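Local coordinates for protein ribulose-bisphosphate carboxylase (Alicyclobacillus acidocaldarius subsp. acidocaldarius, PDB 4NAS) that belongs to the ribulose bisphosphate carboxylase large-chain family, pairing an N-terminal domain with a TIM-barrel domain in a two-chain assembly, at residues L37-W42 and K55-V60; I299-S304 and L333-A338. One frame throughout, in Å; residues are numbered along the deposited sequence.

Contact 1: residues L37-W42 and K55-V60; sequences LTIGTW and KHCGRV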
loop_
_atom_site.group_PDB
_atom_site.type_symbol
_atom_site.label_atom_id
_atom_site.label_comp_id
_atom_site.label_asym_id
_atom_site.label_seq_id
_atom_site.Cartn_x
_atom_site.Cartn_y
_atom_site.Cartn_z
ATOM N N LEU B 37 6.353 -16.776 -11.253
ATOM C CA LEU B 37 5.229 -15.926 -10.850
ATOM C C LEU B 37 3.933 -16.263 -11.585
ATOM O O LEU B 37 2.963 -15.517 -11.511
ATOM C CB LEU B 37 5.563 -14.445 -11.066
ATOM C CG LEU B 37 6.767 -13.955 -10.272
ATOM C CD1 LEU B 37 6.990 -12.472 -10.527
ATOM C CD2 LEU B 37 6.588 -14.248 -8.783
ATOM N N THR B 38 3.912 -17.387 -12.291
ATOM C CA THR B 38 2.693 -17.818 -12.945
ATOM C C THR B 38 2.307 -19.246 -12.545
ATOM O O THR B 38 1.397 -19.433 -11.733
ATOM C CB THR B 38 2.787 -17.672 -14.471
ATOM O OG1 THR B 38 3.910 -18.415 -14.963
ATOM C CG2 THR B 38 2.957 -16.197 -14.839
ATOM N N ILE B 39 2.995 -20.237 -13.118
ATOM C CA ILE B 39 2.762 -21.635 -12.777
ATOM C C ILE B 39 3.626 -22.113 -11.619
ATOM O O ILE B 39 3.453 -23.237 -11.125
ATOM C CB ILE B 39 2.994 -22.571 -13.987
ATOM C CG1 ILE B 39 4.420 -22.417 -14.532
ATOM C CG2 ILE B 39 1.977 -22.285 -15.066
ATOM C CD1 ILE B 39 4.922 -23.661 -15.323
ATOM N N GLY B 40 4.555 -21.270 -11.181
ATOM C CA GLY B 40 5.444 -21.639 -10.093
ATOM C C GLY B 40 6.604 -22.469 -10.599
ATOM O O GLY B 40 7.751 -22.021 -10.592
ATOM N N THR B 41 6.293 -23.680 -11.048
ATOM C CA THR B 41 7.281 -24.543 -11.677
ATOM C C THR B 41 6.585 -25.613 -12.510
ATOM O O THR B 41 5.390 -25.878 -12.332
ATOM C CB THR B 41 8.195 -25.237 -10.646
ATOM O OG1 THR B 41 9.010 -26.209 -11.313
ATOM C CG2 THR B 41 7.369 -25.943 -9.599
ATOM N N TRP B 42 7.328 -26.216 -13.428
ATOM C CA TRP B 42 6.780 -27.308 -14.214
ATOM C C TRP B 42 6.631 -28.530 -13.333
ATOM O O TRP B 42 7.469 -28.789 -12.473
ATOM C CB TRP B 42 7.645 -27.581 -15.445
ATOM C CG TRP B 42 7.531 -26.463 -16.443
ATOM C CD1 TRP B 42 8.434 -25.464 -16.670
ATOM C CD2 TRP B 42 6.420 -26.205 -17.308
ATOM N NE1 TRP B 42 7.964 -24.613 -17.643
ATOM C CE2 TRP B 42 6.728 -25.042 -18.048
ATOM C CE3 TRP B 42 5.195 -26.847 -17.535
ATOM C CZ2 TRP B 42 5.857 -24.512 -19.001
ATOM C CZ3 TRP B 42 4.332 -26.321 -18.483
ATOM C CH2 TRP B 42 4.667 -25.164 -19.206
ATOM N N LYS B 55 -0.735 -23.042 -20.894
ATOM C CA LYS B 55 -1.524 -21.842 -21.141
ATOM C C LYS B 55 -1.593 -20.922 -19.921
ATOM O O LYS B 55 -1.981 -19.765 -20.047
ATOM C CB LYS B 55 -2.935 -22.204 -21.628
ATOM C CG LYS B 55 -4.013 -22.152 -20.548
ATOM C CD LYS B 55 -5.253 -21.413 -21.035
ATOM C CE LYS B 55 -5.942 -20.663 -19.897
ATOM N NZ LYS B 55 -7.083 -19.831 -20.386
ATOM N N HIS B 56 -1.213 -21.436 -18.753
ATOM C CA HIS B 56 -1.163 -20.636 -17.534
ATOM C C HIS B 56 0.240 -20.090 -17.289
ATOM O O HIS B 56 0.472 -19.335 -16.331
ATOM C CB HIS B 56 -1.611 -21.460 -16.319
ATOM C CG HIS B 56 -3.084 -21.718 -16.269
ATOM N ND1 HIS B 56 -3.975 -20.830 -15.700
ATOM C CD2 HIS B 56 -3.826 -22.757 -16.724
ATOM C CE1 HIS B 56 -5.200 -21.316 -15.800
ATOM N NE2 HIS B 56 -5.138 -22.485 -16.418
ATOM N N CYS B 57 1.187 -20.471 -18.144
ATOM C CA CYS B 57 2.568 -20.066 -17.906
ATOM C C CYS B 57 2.863 -18.686 -18.489
ATOM O O CYS B 57 2.333 -18.321 -19.536
ATOM C CB CYS B 57 3.561 -21.105 -18.444
ATOM S SG CYS B 57 5.289 -20.731 -18.033
ATOM N N GLY B 58 3.724 -17.934 -17.812
ATOM C CA GLY B 58 4.141 -16.627 -18.293
ATOM C C GLY B 58 5.198 -16.716 -19.377
ATOM O O GLY B 58 5.665 -17.814 -19.704
ATOM N N ARG B 59 5.559 -15.574 -19.960
ATOM C CA ARG B 59 6.590 -15.542 -21.003
ATOM C C ARG B 59 7.397 -14.250 -20.952
ATOM O O ARG B 59 6.899 -13.216 -20.509
ATOM C CB ARG B 59 5.984 -15.726 -22.402
ATOM C CG ARG B 59 4.471 -15.779 -22.428
ATOM C CD ARG B 59 3.895 -15.512 -23.802
ATOM N NE ARG B 59 2.441 -15.394 -23.719
ATOM C CZ ARG B 59 1.764 -14.261 -23.877
ATOM N NH1 ARG B 59 0.443 -14.263 -23.770
ATOM N NH2 ARG B 59 2.400 -13.131 -24.157
ATOM N N VAL B 60 8.649 -14.326 -21.388
ATOM C CA VAL B 60 9.508 -13.161 -21.483
ATOM C C VAL B 60 9.268 -12.510 -22.843
ATOM O O VAL B 60 9.470 -13.138 -23.883
ATOM C CB VAL B 60 10.993 -13.530 -21.334
ATOM C CG1 VAL B 60 11.845 -12.310 -21.557
ATOM C CG2 VAL B 60 11.265 -14.123 -19.952
#

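Contact 2: residues I299-S304 and L333-A338; sequences IGIFPS and LPAPSA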
loop_
_atom_site.group_PDB
_atom_site.type_symbol
_atom_site.label_atom_id
_atom_site.label_comp_id
_atom_site.label_asym_id
_atom_site.label_seq_id
_atom_site.Cartn_x
_atom_site.Cartn_y
_atom_site.Cartn_z
ATOM N N ILE B 299 -12.112 12.353 -9.618
ATOM C CA ILE B 299 -11.176 13.462 -9.638
ATOM C C ILE B 299 -9.890 12.950 -9.046
ATOM O O ILE B 299 -9.890 12.308 -7.978
ATOM C CB ILE B 299 -11.672 14.656 -8.786
ATOM C CG1 ILE B 299 -13.048 15.130 -9.275
ATOM C CG2 ILE B 299 -10.675 15.819 -8.876
ATOM C CD1 ILE B 299 -13.733 16.067 -8.313
ATOM N N GLY B 300 -8.779 13.237 -9.714
ATOM C CA GLY B 300 -7.505 12.735 -9.237
ATOM C C GLY B 300 -6.536 13.873 -8.937
ATOM O O GLY B 300 -6.230 14.676 -9.813
ATOM N N ILE B 301 -6.065 13.925 -7.693
ATOM C CA ILE B 301 -5.125 14.937 -7.224
ATOM C C ILE B 301 -3.715 14.348 -7.336
ATOM O O ILE B 301 -3.494 13.218 -6.930
ATOM C CB ILE B 301 -5.401 15.258 -5.730
ATOM C CG1 ILE B 301 -6.813 15.828 -5.539
ATOM C CG2 ILE B 301 -4.284 16.147 -5.139
ATOM C CD1 ILE B 301 -7.229 15.968 -4.065
ATOM N N PHE B 302 -2.780 15.098 -7.909
ATOM C CA PHE B 302 -1.401 14.632 -8.092
ATOM C C PHE B 302 -0.493 15.867 -8.094
ATOM O O PHE B 302 -0.982 16.987 -8.320
ATOM C CB PHE B 302 -1.259 13.804 -9.406
ATOM C CG PHE B 302 -1.729 14.532 -10.643
ATOM C CD1 PHE B 302 -3.059 14.479 -11.031
ATOM C CD2 PHE B 302 -0.841 15.304 -11.400
ATOM C CE1 PHE B 302 -3.496 15.170 -12.159
ATOM C CE2 PHE B 302 -1.274 16.005 -12.537
ATOM C CZ PHE B 302 -2.607 15.944 -12.913
ATOM N N PRO B 303 0.812 15.705 -7.778
ATOM C CA PRO B 303 1.707 16.874 -7.729
ATOM C C PRO B 303 1.845 17.541 -9.092
ATOM O O PRO B 303 2.061 16.809 -10.066
ATOM C CB PRO B 303 3.056 16.259 -7.307
ATOM C CG PRO B 303 2.693 15.059 -6.558
ATOM C CD PRO B 303 1.438 14.514 -7.169
ATOM N N SER B 304 1.697 18.872 -9.167
ATOM C CA SER B 304 1.810 19.605 -10.439
ATOM C C SER B 304 3.266 19.764 -10.856
ATOM O O SER B 304 4.173 19.538 -10.055
ATOM C CB SER B 304 1.215 21.012 -10.346
ATOM O OG SER B 304 2.101 21.889 -9.634
ATOM N N LEU B 333 -11.090 13.698 -13.976
ATOM C CA LEU B 333 -10.659 15.093 -13.910
ATOM C C LEU B 333 -9.337 15.194 -13.167
ATOM O O LEU B 333 -9.226 14.728 -12.045
ATOM C CB LEU B 333 -11.708 15.947 -13.169
ATOM C CG LEU B 333 -12.923 16.485 -13.920
ATOM C CD1 LEU B 333 -14.003 16.914 -12.914
ATOM C CD2 LEU B 333 -12.513 17.673 -14.792
ATOM N N PRO B 334 -8.322 15.784 -13.797
ATOM C CA PRO B 334 -7.059 16.023 -13.090
ATOM C C PRO B 334 -7.115 17.256 -12.191
ATOM O O PRO B 334 -7.647 18.330 -12.574
ATOM C CB PRO B 334 -6.051 16.233 -14.225
ATOM C CG PRO B 334 -6.878 16.697 -15.380
ATOM C CD PRO B 334 -8.232 16.078 -15.237
ATOM N N ALA B 335 -6.579 17.101 -10.988
ATOM C CA ALA B 335 -6.524 18.201 -10.030
ATOM C C ALA B 335 -5.074 18.391 -9.550
ATOM O O ALA B 335 -4.715 17.976 -8.440
ATOM C CB ALA B 335 -7.443 17.911 -8.866
ATOM N N PRO B 336 -4.227 18.976 -10.409
ATOM C CA PRO B 336 -2.808 19.079 -10.069
ATOM C C PRO B 336 -2.604 20.071 -8.927
ATOM O O PRO B 336 -3.266 21.119 -8.868
ATOM C CB PRO B 336 -2.163 19.536 -11.383
ATOM C CG PRO B 336 -3.277 20.192 -12.151
ATOM C CD PRO B 336 -4.528 19.498 -11.755
ATOM N N SER B 337 -1.709 19.719 -8.012
ATOM C CA SER B 337 -1.574 20.438 -6.760
ATOM C C SER B 337 -0.207 21.119 -6.672
ATOM O O SER B 337 0.751 20.690 -7.336
ATOM C CB SER B 337 -1.773 19.476 -5.576
ATOM O OG SER B 337 -0.733 18.496 -5.504
ATOM N N ALA B 338 -0.146 22.170 -5.849
ATOM C CA ALA B 338 1.060 22.986 -5.598
ATOM C C ALA B 338 1.410 24.013 -6.682
ATOM O O ALA B 338 1.429 23.714 -7.871
ATOM C CB ALA B 338 2.277 22.125 -5.232
#

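Contact 1: residues L37-W42 and K55-V60
I39 and C57 bring the two backbones closest, their CA atoms 5.4 Å apart, where the loop of residues 37-42, just past helix 26-36, meets residues 55-60 at the start of strand 59-68. One hydrogen bond joins them: the backbone N of G58 donates to OG1 of T38 at 2.9 Å, with 148° at the hydrogen. The T38 hydroxyl stands between its own backbone N and carbonyl carbon (chi1 57°), which turns it to the incoming N-H, while CG2 rests beside G58, 3.7 Å from its CA. The hydroxyl turns its own proton to the end of helix 26-36, where the carbonyl of A34 is the stronger partner and that of V35 is also near. I39 reaches across with both branches. Its CG2 lies 3.5 Å from the carbonyl O of H56 and also packs on CB of C57, whereas CD1 sits over the centre of the W42 ring, 3.5 Å above its plane. C57 extends its sulfur anti to the backbone N (chi1 -174°), to the side of the I39-W42 pair, where it touches CG1 and CD1 of I39. SG comes within 3.9 Å of W42 CZ2, an oblique sulfur-aromatic contact. H56 adds its CB against I39, but its imidazole is engaged elsewhere, with ND1 bonded to N86 and NE2 to the Y186 hydroxyl of the second subunit. A153 of that subunit packs on I39. The chemistry is therefore divided: a single hydroxyl ties the end of helix 26-36 to the start of strand 59-68, a small cluster of isoleucine, cysteine and tryptophan joins the two loops that flank helix 47-54, with I39 and W42 resting on V53 and A54, and the buried histidine carries this corner of the N-terminal domain into the subunit interface.

Contact 2: residues I299-S304 and L333-A338
G300 N to L333 O, 2.8 Å and nearly straight at 169°, begins a ladder of parallel-strand hydrogen bonds. A335 N returns to G300 O at 2.7 Å, S337 N reaches F302 O at 2.8 Å, and S304 N meets S337 O at 2.7 Å. One step further on, the S304 hydroxyl donates to A338 O at 2.6 Å; it also accepts from the backbone N of Y306, so one side chain links the two segments to the loop at Y306. The ladder slackens in the middle, where A335 O takes a hydrogen bond from N359 ND2. P336 has no N-H to give, and its CA instead makes a CH...O contact to F302 O. On one face of the sheet CB of A335 is flanked by I299 CG2 and I301 CG1, and L333 lies alongside I299. On the other, the F302 ring, swung over by a chi1 of 55°, takes P334 CB in its plane at the edge, 3.5 Å from CE1, while P336 CA stands above the ring centre and P336 CB meets CE2. The strands, inclined at 29°, are neighbours in the parallel barrel of the TIM-barrel domain, joined by a beta-alpha-beta crossover through helix 313-324. That helix packs against F302 and P334, strand 264-267 pairs with the far side of 299-303, and strand 357-359 takes the other edge of 333-337 through the backbones of P334 and V357.

Overall arrangement
Contact 1 belongs to the N-terminal domain and contact 2 to the TIM-barrel domain; their centres lie 38 Å apart, they do not touch, and they share no helix or strand. Contact 2 is buried, about 7 Å from the centre of the chain, and relies on repeated backbone bonds between strands, with aliphatic packing on one face and a phenylalanine ring against prolines on the other. Contact 1, about 33 Å from that centre and only partly buried, joins loop to strand start through one side-chain hydroxyl and a sulfur-aromatic cluster. The second subunit bonds to the histidine of contact 1, but at contact 2 it only packs M104 against P303.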